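Local coordinates for L-lysine 6-monooxygenase (Pseudomonas syringae pv. tomato, PDB 5CQF), which probably hydroxylates the side-chain amine of L-lysine with the help of FAD and NADPH, an early step of siderophore biosynthesis, at residues R206-G211 and H233-C238; T136-V141 and V150-P155; F87-Y92 and R111-D116. All coordinates share one frame; numbering follows the deposited sequence.

Contact 1 of 3, residues R206-G211 and H233-C238; sequences RWLVLG and HSVHRC
Strands 206-210 and 231-235 pair here as parallel neighbours in a five-stranded parallel sheet; the contact itself is largely buried. Helix 214-226 links them, which makes a beta-alpha-beta unit of Rossmann type. Gly211 directly follows the first strand and is the first glycine of a GxGxxA pattern with Gly213 and Ala216. This is consistent with a dinucleotide-binding turn, probably for NADP(H) in this flavoprotein family. The strand axes differ by only 16°.

Four backbone bonds join the strands. His233 N donates to Trp207 O and Val209 N to His233 O, both at 2.7 Å. Val235 N then donates to Val209 O, and Gly211 N gives its hydrogen to Val235 O over 3.0 Å in an almost straight bond. The ladder thus runs as far as the glycine turn.

Leu208, Leu210, His233 and Val235 share one face of the sheet. There Leu210 CD1 lies against Val235 CG1 at 3.9 Å. Leu210 CG stands anti to its backbone N (chi1 179°), and the branch beyond it slants across the valine. The His233 ring presents CD2 to Trp207 O, with the oxygen near the ring plane. Its ND1 bonds to Tyr311 OH, and its ring stacks on His309.

Val209 and Ser234 occupy the other face, where Val209 packs on helix 214-226. His236 ND1 is held by Ser212 OG just past the first strand, and its NE2 makes a weak bond to Ser234 OG. One water ties the strand ends together: it accepts from Ser234 OG, and donates to Val209 O at 2.8 Å and to Gly211 O at 2.9 Å.

Contact 2 of 3, residues T136-V141 and V150-P155; sequences TEIDPV and VRVRTP
Segments 136-141 and 150-155 run antiparallel as the two arms of a beta hairpin, with strand axes 4.6 Å apart at closest approach. Glu137-Arg153 and Asp139-Arg151 are the hydrogen-bonded pairs. Ile138-Val152 and Pro140-Val150 are the non-hydrogen-bonded ones. Asp139 and Arg151 exchange two bonds, N to O each way. Arg153 N donates to Glu137 O at 2.8 Å. Thr136 N adds a bond to Arg153 O just before the strand.

Glu137, Asp139, Arg151 and Arg153 lie on one face. Arg153 bends at chi2 (74°), which turns its chain back toward Asp139. Its NH2 then makes a salt bridge of 2.6 Å to Asp139 OD2, on the anti side of the carboxylate and 24° out of its plane. The oxygen lies near the guanidinium plane, but the two flat groups stand nearly perpendicular, at 82°. Only one nitrogen and one oxygen therefore meet closely. Arg151 CD lies over one face of the same guanidinium, toward its rim. The extended Arg151 side chain passes Val141 at about a right angle, and Val141 CG2 sits over a face of its guanidinium, 3.2 Å from NH2.

Ile138, Pro140, Val150 and Val152 point to the other face, where the contacts are apolar. Ile138 CG2 meets Val150 CB at 3.9 Å, and Ile138 CG1 lies farther from Val152 CG1, at 4.5 Å.

Strand 147-154 is the middle strand of a three-stranded antiparallel sheet. It pairs on its other edge with strand 157-161, through Val150 to Thr161 and Val152 to Phe159. Strand 137-142 is an outer strand within this chain, and Leu364 packs on Pro140 and Val150.

Contact 3 of 3, residues F87-Y92 and R111-D116; sequences FSFAMY and RHEWSD
Two helices, 89-96 and 111-125, meet here in a buried contact near the subunit interfaces. They touch through long side chains from the first turn of helix 89-96 and the first two turns of helix 111-125. The backbones stay well apart: even Phe89 CA and Trp114 CA are 8.9 Å from each other. Ser88 is the N-cap of the first helix, with its OG accepting from Met91 N, a selenomethionine.

Tyr92 carries the polar link. Its OH donates to Asp116 OD2 over a short 2.5 Å, using the anti lone pair of the carboxylate. The carboxylate oxygen lies in the plane of the tyrosine ring, at its edge, although the carboxylate itself is turned 57° from that plane. Tyr92 CG is anti to the backbone N (chi1 165°), which carries the ring out toward the second helix. Arg98 NH2 is a further partner of the hydroxyl.

Phe89 makes the apolar link. Its CD1 comes within 3.7 Å of Trp114 CZ3, and its CE1 lies over a face of the indole toward the rim. The rings are oblique, with planes at 39°. Glu113 reaches out in an extended chain, so that its CD meets the edge of the Phe89 ring at CZ, 4.0 Å away. The acid is gripped from outside: OE2 forms a salt bridge with Arg98 and a hydrogen bond with Tyr298 of the fourth subunit. Arg98 thus ties Glu113 to Tyr92.

Ile302 of the fourth subunit touches Glu113 and Asp116, while Phe74 of the third subunit packs on Ala90. Tyr117 and Trp120, farther along helix 111-125, meet the Phe89 and Tyr92 rings edge-to-face. Leu64 of helix 57-64 packs on Trp114.

Along the chain contact 3 comes first, then contact 2, then contact 1, with no overlap. They do not touch. The centres of contacts 1 and 2 lie about 41 Å apart, on opposite sides of the chain's centre. Contact 3 is about 33 Å from contact 1 and 34 Å from contact 2, centre to centre. No sheet is shared: contact 1 belongs to a parallel five-stranded sheet, contact 2 to a three-stranded antiparallel one, and contact 3 joins two helices. Together they sample a probable nucleotide-binding unit, a peripheral hairpin and a helical region that meets other subunits of the tetramer.

Contact 1 of 3, residues R206-G211 and H233-C238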
# COMPACT_ATOMS: atom_id res chain seq x y z
N ARG A 206 27.10 -14.74 -17.81
CA ARG A 206 27.57 -14.70 -16.43
C ARG A 206 28.05 -13.30 -16.12
O ARG A 206 28.96 -12.80 -16.77
CB ARG A 206 28.69 -15.71 -16.25
CG ARG A 206 28.26 -17.16 -16.45
CD ARG A 206 29.46 -18.12 -16.47
NE ARG A 206 30.42 -17.69 -17.50
CZ ARG A 206 31.68 -18.09 -17.60
NH1 ARG A 206 32.20 -18.97 -16.75
NH2 ARG A 206 32.44 -17.59 -18.57
N TRP A 207 27.43 -12.66 -15.14
CA TRP A 207 27.75 -11.29 -14.80
C TRP A 207 28.15 -11.18 -13.35
O TRP A 207 27.66 -11.94 -12.52
CB TRP A 207 26.55 -10.43 -15.02
CG TRP A 207 26.30 -10.14 -16.43
CD1 TRP A 207 25.66 -10.93 -17.31
CD2 TRP A 207 26.64 -8.94 -17.14
NE1 TRP A 207 25.60 -10.33 -18.53
CE2 TRP A 207 26.19 -9.10 -18.46
CE3 TRP A 207 27.28 -7.74 -16.78
CZ2 TRP A 207 26.34 -8.10 -19.45
CZ3 TRP A 207 27.42 -6.74 -17.76
CH2 TRP A 207 26.95 -6.94 -19.08
N LEU A 208 29.06 -10.27 -13.06
CA LEU A 208 29.35 -9.88 -11.69
C LEU A 208 29.00 -8.43 -11.57
O LEU A 208 29.38 -7.65 -12.41
CB LEU A 208 30.83 -10.07 -11.39
CG LEU A 208 31.16 -9.86 -9.92
CD1 LEU A 208 32.31 -10.75 -9.52
CD2 LEU A 208 31.50 -8.42 -9.57
N VAL A 209 28.24 -8.08 -10.54
CA VAL A 209 27.89 -6.69 -10.29
C VAL A 209 28.36 -6.32 -8.88
O VAL A 209 27.91 -6.89 -7.89
CB VAL A 209 26.36 -6.47 -10.41
CG1 VAL A 209 25.99 -5.04 -10.14
CG2 VAL A 209 25.87 -6.86 -11.79
N LEU A 210 29.28 -5.36 -8.81
CA LEU A 210 29.88 -4.94 -7.55
C LEU A 210 29.13 -3.73 -7.02
O LEU A 210 28.93 -2.75 -7.75
CB LEU A 210 31.33 -4.56 -7.82
CG LEU A 210 32.21 -4.05 -6.67
CD1 LEU A 210 32.49 -5.15 -5.67
CD2 LEU A 210 33.52 -3.51 -7.23
N GLY A 211 28.68 -3.80 -5.78
CA GLY A 211 28.10 -2.62 -5.13
C GLY A 211 26.75 -2.85 -4.51
O GLY A 211 26.07 -3.83 -4.84
N HIS A 233 26.23 -12.40 -10.22
CA HIS A 233 26.90 -12.49 -8.92
C HIS A 233 27.07 -11.09 -8.36
O HIS A 233 27.76 -10.26 -8.94
CB HIS A 233 28.25 -13.16 -9.09
CG HIS A 233 28.15 -14.50 -9.74
ND1 HIS A 233 28.04 -15.67 -9.02
CD2 HIS A 233 28.07 -14.85 -11.04
CE1 HIS A 233 27.93 -16.69 -9.85
NE2 HIS A 233 27.93 -16.21 -11.09
N SER A 234 26.43 -10.86 -7.22
CA SER A 234 26.25 -9.57 -6.64
C SER A 234 27.08 -9.54 -5.38
O SER A 234 26.77 -10.23 -4.41
CB SER A 234 24.75 -9.37 -6.33
OG SER A 234 24.49 -8.15 -5.67
N VAL A 235 28.13 -8.72 -5.42
CA VAL A 235 29.14 -8.64 -4.36
C VAL A 235 28.99 -7.36 -3.57
O VAL A 235 28.90 -6.28 -4.15
CB VAL A 235 30.55 -8.69 -4.94
CG1 VAL A 235 31.58 -8.48 -3.85
CG2 VAL A 235 30.81 -10.03 -5.63
N HIS A 236 28.95 -7.50 -2.24
CA HIS A 236 28.71 -6.38 -1.32
C HIS A 236 29.82 -6.28 -0.29
O HIS A 236 30.23 -7.29 0.29
CB HIS A 236 27.40 -6.61 -0.60
CG HIS A 236 26.24 -6.77 -1.53
ND1 HIS A 236 25.57 -5.69 -2.06
CD2 HIS A 236 25.67 -7.87 -2.06
CE1 HIS A 236 24.61 -6.13 -2.87
NE2 HIS A 236 24.67 -7.45 -2.89
N ARG A 237 30.29 -5.06 -0.05
CA ARG A 237 31.32 -4.81 0.97
C ARG A 237 30.78 -5.13 2.36
O ARG A 237 31.53 -5.54 3.23
CB ARG A 237 31.81 -3.36 0.93
CG ARG A 237 33.00 -3.07 1.85
CD ARG A 237 33.52 -1.64 1.65
NE ARG A 237 32.45 -0.67 1.92
CZ ARG A 237 32.25 -0.02 3.08
NH1 ARG A 237 33.07 -0.18 4.14
NH2 ARG A 237 31.22 0.81 3.18
N CYS A 238 29.49 -4.90 2.55
CA CYS A 238 28.85 -5.16 3.82
C CYS A 238 27.71 -6.17 3.59
O CYS A 238 27.90 -7.14 2.86
CB CYS A 238 28.40 -3.82 4.46
SG CYS A 238 29.78 -2.72 4.98
O HOH W 1 25.57 -6.11 -6.64

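Contact 2 of 3, residues T136-V141 and V150-P155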
# COMPACT_ATOMS: atom_id res chain seq x y z
N THR A 136 37.27 22.71 -21.33
CA THR A 136 38.51 21.98 -21.31
C THR A 136 39.43 22.56 -20.24
O THR A 136 40.14 21.82 -19.56
CB THR A 136 39.21 22.06 -22.68
OG1 THR A 136 39.44 23.43 -23.03
CG2 THR A 136 38.34 21.40 -23.74
N GLU A 137 39.39 23.89 -20.09
CA GLU A 137 40.18 24.57 -19.06
C GLU A 137 39.53 25.88 -18.61
O GLU A 137 38.72 26.46 -19.34
CB GLU A 137 41.62 24.81 -19.56
CG GLU A 137 41.70 25.03 -21.07
CD GLU A 137 43.09 25.34 -21.58
OE1 GLU A 137 43.21 26.25 -22.43
OE2 GLU A 137 44.05 24.68 -21.13
N ILE A 138 39.88 26.32 -17.40
CA ILE A 138 39.50 27.65 -16.90
C ILE A 138 40.77 28.41 -16.47
O ILE A 138 41.41 28.05 -15.48
CB ILE A 138 38.55 27.55 -15.69
CG1 ILE A 138 37.29 26.74 -16.04
CG2 ILE A 138 38.15 28.95 -15.20
CD1 ILE A 138 36.23 26.70 -14.95
N ASP A 139 41.11 29.48 -17.20
CA ASP A 139 42.37 30.24 -16.97
C ASP A 139 42.15 31.51 -16.13
O ASP A 139 41.18 32.23 -16.31
CB ASP A 139 43.03 30.63 -18.30
CG ASP A 139 43.59 29.42 -19.05
OD1 ASP A 139 44.27 28.58 -18.42
OD2 ASP A 139 43.35 29.31 -20.27
N PRO A 140 43.07 31.79 -15.20
CA PRO A 140 42.93 33.03 -14.43
C PRO A 140 43.22 34.27 -15.27
O PRO A 140 43.78 34.18 -16.37
CB PRO A 140 43.97 32.88 -13.32
CG PRO A 140 45.01 31.95 -13.89
CD PRO A 140 44.27 31.02 -14.82
N VAL A 141 42.81 35.42 -14.74
CA VAL A 141 43.11 36.73 -15.31
C VAL A 141 43.50 37.61 -14.12
O VAL A 141 42.65 37.97 -13.30
CB VAL A 141 41.89 37.32 -16.06
CG1 VAL A 141 42.23 38.66 -16.70
CG2 VAL A 141 41.36 36.35 -17.11
N VAL A 150 38.00 35.24 -14.79
CA VAL A 150 38.45 33.93 -15.27
C VAL A 150 38.02 33.78 -16.69
O VAL A 150 37.05 34.38 -17.11
CB VAL A 150 37.90 32.73 -14.45
CG1 VAL A 150 38.47 32.73 -13.05
CG2 VAL A 150 36.38 32.71 -14.41
N ARG A 151 38.74 32.97 -17.43
CA ARG A 151 38.43 32.78 -18.83
C ARG A 151 38.12 31.33 -18.97
O ARG A 151 38.99 30.49 -18.83
CB ARG A 151 39.62 33.14 -19.73
CG ARG A 151 39.89 34.63 -19.83
CD ARG A 151 41.28 34.93 -20.41
NE ARG A 151 41.43 36.33 -20.84
CZ ARG A 151 42.41 37.16 -20.45
NH1 ARG A 151 42.43 38.41 -20.91
NH2 ARG A 151 43.38 36.76 -19.61
N VAL A 152 36.86 31.05 -19.25
CA VAL A 152 36.42 29.67 -19.43
C VAL A 152 36.70 29.35 -20.88
O VAL A 152 36.27 30.08 -21.78
CB VAL A 152 34.91 29.51 -19.15
CG1 VAL A 152 34.49 28.05 -19.29
CG2 VAL A 152 34.58 30.04 -17.76
N ARG A 153 37.44 28.27 -21.10
CA ARG A 153 37.90 27.94 -22.43
C ARG A 153 37.16 26.71 -22.94
O ARG A 153 37.04 25.72 -22.24
CB ARG A 153 39.43 27.73 -22.44
CG ARG A 153 40.24 28.94 -22.93
CD ARG A 153 40.31 30.10 -21.92
NE ARG A 153 40.71 31.39 -22.52
CZ ARG A 153 41.93 31.94 -22.49
NH1 ARG A 153 42.13 33.12 -23.07
NH2 ARG A 153 42.95 31.35 -21.87
N THR A 154 36.66 26.81 -24.17
CA THR A 154 35.97 25.70 -24.82
C THR A 154 36.47 25.51 -26.27
O THR A 154 37.15 26.39 -26.83
CB THR A 154 34.45 25.96 -24.85
OG1 THR A 154 34.15 27.02 -25.77
CG2 THR A 154 33.95 26.32 -23.47
N PRO A 155 36.12 24.35 -26.88
CA PRO A 155 36.45 24.15 -28.30
C PRO A 155 35.82 25.18 -29.25
O PRO A 155 36.34 25.40 -30.34
CB PRO A 155 35.90 22.74 -28.60
CG PRO A 155 35.90 22.05 -27.28
CD PRO A 155 35.57 23.12 -26.28

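Contact 3 of 3, residues F87-Y92 and R111-D116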
# COMPACT_ATOMS: atom_id res chain seq x y z
N PHE A 87 7.15 26.30 -14.51
CA PHE A 87 7.86 25.03 -14.74
C PHE A 87 7.56 23.91 -13.73
O PHE A 87 8.23 22.89 -13.72
CB PHE A 87 9.34 25.32 -14.79
CG PHE A 87 9.66 26.54 -15.61
CD1 PHE A 87 9.46 26.52 -16.99
CD2 PHE A 87 10.11 27.70 -15.01
CE1 PHE A 87 9.73 27.64 -17.77
CE2 PHE A 87 10.38 28.81 -15.78
CZ PHE A 87 10.19 28.79 -17.16
N SER A 88 6.51 24.09 -12.94
CA SER A 88 6.08 23.07 -11.99
C SER A 88 5.58 21.81 -12.68
O SER A 88 5.18 21.85 -13.83
CB SER A 88 5.00 23.65 -11.08
OG SER A 88 3.79 23.82 -11.79
N PHE A 89 5.62 20.69 -11.98
CA PHE A 89 5.16 19.43 -12.51
C PHE A 89 3.65 19.48 -12.73
O PHE A 89 3.15 18.87 -13.63
CB PHE A 89 5.49 18.32 -11.51
CG PHE A 89 5.34 16.93 -12.07
CD1 PHE A 89 6.33 16.38 -12.83
CD2 PHE A 89 4.22 16.20 -11.83
CE1 PHE A 89 6.21 15.12 -13.35
CE2 PHE A 89 4.09 14.92 -12.33
CZ PHE A 89 5.10 14.38 -13.10
N ALA A 90 2.92 20.20 -11.88
CA ALA A 90 1.50 20.42 -12.09
C ALA A 90 1.24 21.12 -13.43
O ALA A 90 0.37 20.69 -14.17
CB ALA A 90 0.92 21.20 -10.96
N MSE A 91 1.99 22.16 -13.76
CA MSE A 91 1.90 22.78 -15.07
C MSE A 91 2.30 21.85 -16.18
O MSE A 91 1.75 21.91 -17.28
CB MSE A 91 2.84 23.97 -15.20
CG MSE A 91 2.35 25.17 -14.43
SE MSE A 91 0.83 26.05 -15.35
CE MSE A 91 1.75 26.97 -16.83
N TYR A 92 3.30 21.01 -15.96
CA TYR A 92 3.63 19.97 -16.93
C TYR A 92 2.48 19.02 -17.16
O TYR A 92 2.16 18.70 -18.29
CB TYR A 92 4.87 19.18 -16.47
CG TYR A 92 5.11 17.90 -17.18
CD1 TYR A 92 5.57 17.87 -18.47
CD2 TYR A 92 4.91 16.72 -16.53
CE1 TYR A 92 5.81 16.68 -19.11
CE2 TYR A 92 5.14 15.52 -17.15
CZ TYR A 92 5.60 15.50 -18.43
OH TYR A 92 5.83 14.27 -19.00
N ARG A 111 10.63 7.21 -13.43
CA ARG A 111 11.83 7.79 -13.97
C ARG A 111 11.60 8.35 -15.38
O ARG A 111 12.04 9.44 -15.69
CB ARG A 111 12.90 6.72 -14.03
CG ARG A 111 14.19 7.20 -14.69
CD ARG A 111 15.38 6.38 -14.23
NE ARG A 111 15.48 6.40 -12.77
CZ ARG A 111 16.36 5.69 -12.07
NH1 ARG A 111 17.23 4.93 -12.71
NH2 ARG A 111 16.36 5.75 -10.74
N HIS A 112 10.94 7.58 -16.21
CA HIS A 112 10.70 7.99 -17.60
C HIS A 112 9.87 9.29 -17.64
O HIS A 112 10.19 10.21 -18.39
CB HIS A 112 10.06 6.81 -18.36
CG HIS A 112 9.52 7.15 -19.71
ND1 HIS A 112 10.31 7.61 -20.75
CD2 HIS A 112 8.27 7.02 -20.23
CE1 HIS A 112 9.57 7.78 -21.83
NE2 HIS A 112 8.33 7.43 -21.54
N GLU A 113 8.86 9.39 -16.78
CA GLU A 113 8.06 10.60 -16.69
C GLU A 113 8.87 11.80 -16.19
O GLU A 113 8.80 12.89 -16.78
CB GLU A 113 6.76 10.39 -15.87
CG GLU A 113 5.79 11.56 -16.04
CD GLU A 113 4.36 11.32 -15.57
OE1 GLU A 113 4.10 10.46 -14.69
OE2 GLU A 113 3.46 12.03 -16.07
N TRP A 114 9.66 11.62 -15.14
CA TRP A 114 10.52 12.71 -14.67
C TRP A 114 11.52 13.18 -15.74
O TRP A 114 11.77 14.38 -15.85
CB TRP A 114 11.29 12.31 -13.42
CG TRP A 114 10.48 12.28 -12.19
CD1 TRP A 114 10.09 11.18 -11.48
CD2 TRP A 114 9.95 13.40 -11.51
NE1 TRP A 114 9.35 11.56 -10.38
CE2 TRP A 114 9.26 12.92 -10.39
CE3 TRP A 114 9.99 14.77 -11.75
CZ2 TRP A 114 8.61 13.76 -9.54
CZ3 TRP A 114 9.33 15.59 -10.90
CH2 TRP A 114 8.66 15.10 -9.82
N SER A 115 12.07 12.25 -16.52
CA SER A 115 12.91 12.62 -17.69
C SER A 115 12.18 13.51 -18.67
O SER A 115 12.69 14.57 -19.07
CB SER A 115 13.38 11.38 -18.47
OG SER A 115 14.27 10.64 -17.67
N ASP A 116 10.99 13.06 -19.08
CA ASP A 116 10.16 13.84 -19.98
C ASP A 116 9.87 15.23 -19.43
O ASP A 116 10.00 16.24 -20.14
CB ASP A 116 8.84 13.13 -20.26
CG ASP A 116 8.08 13.76 -21.43
OD1 ASP A 116 8.58 13.64 -22.55
OD2 ASP A 116 7.02 14.37 -21.23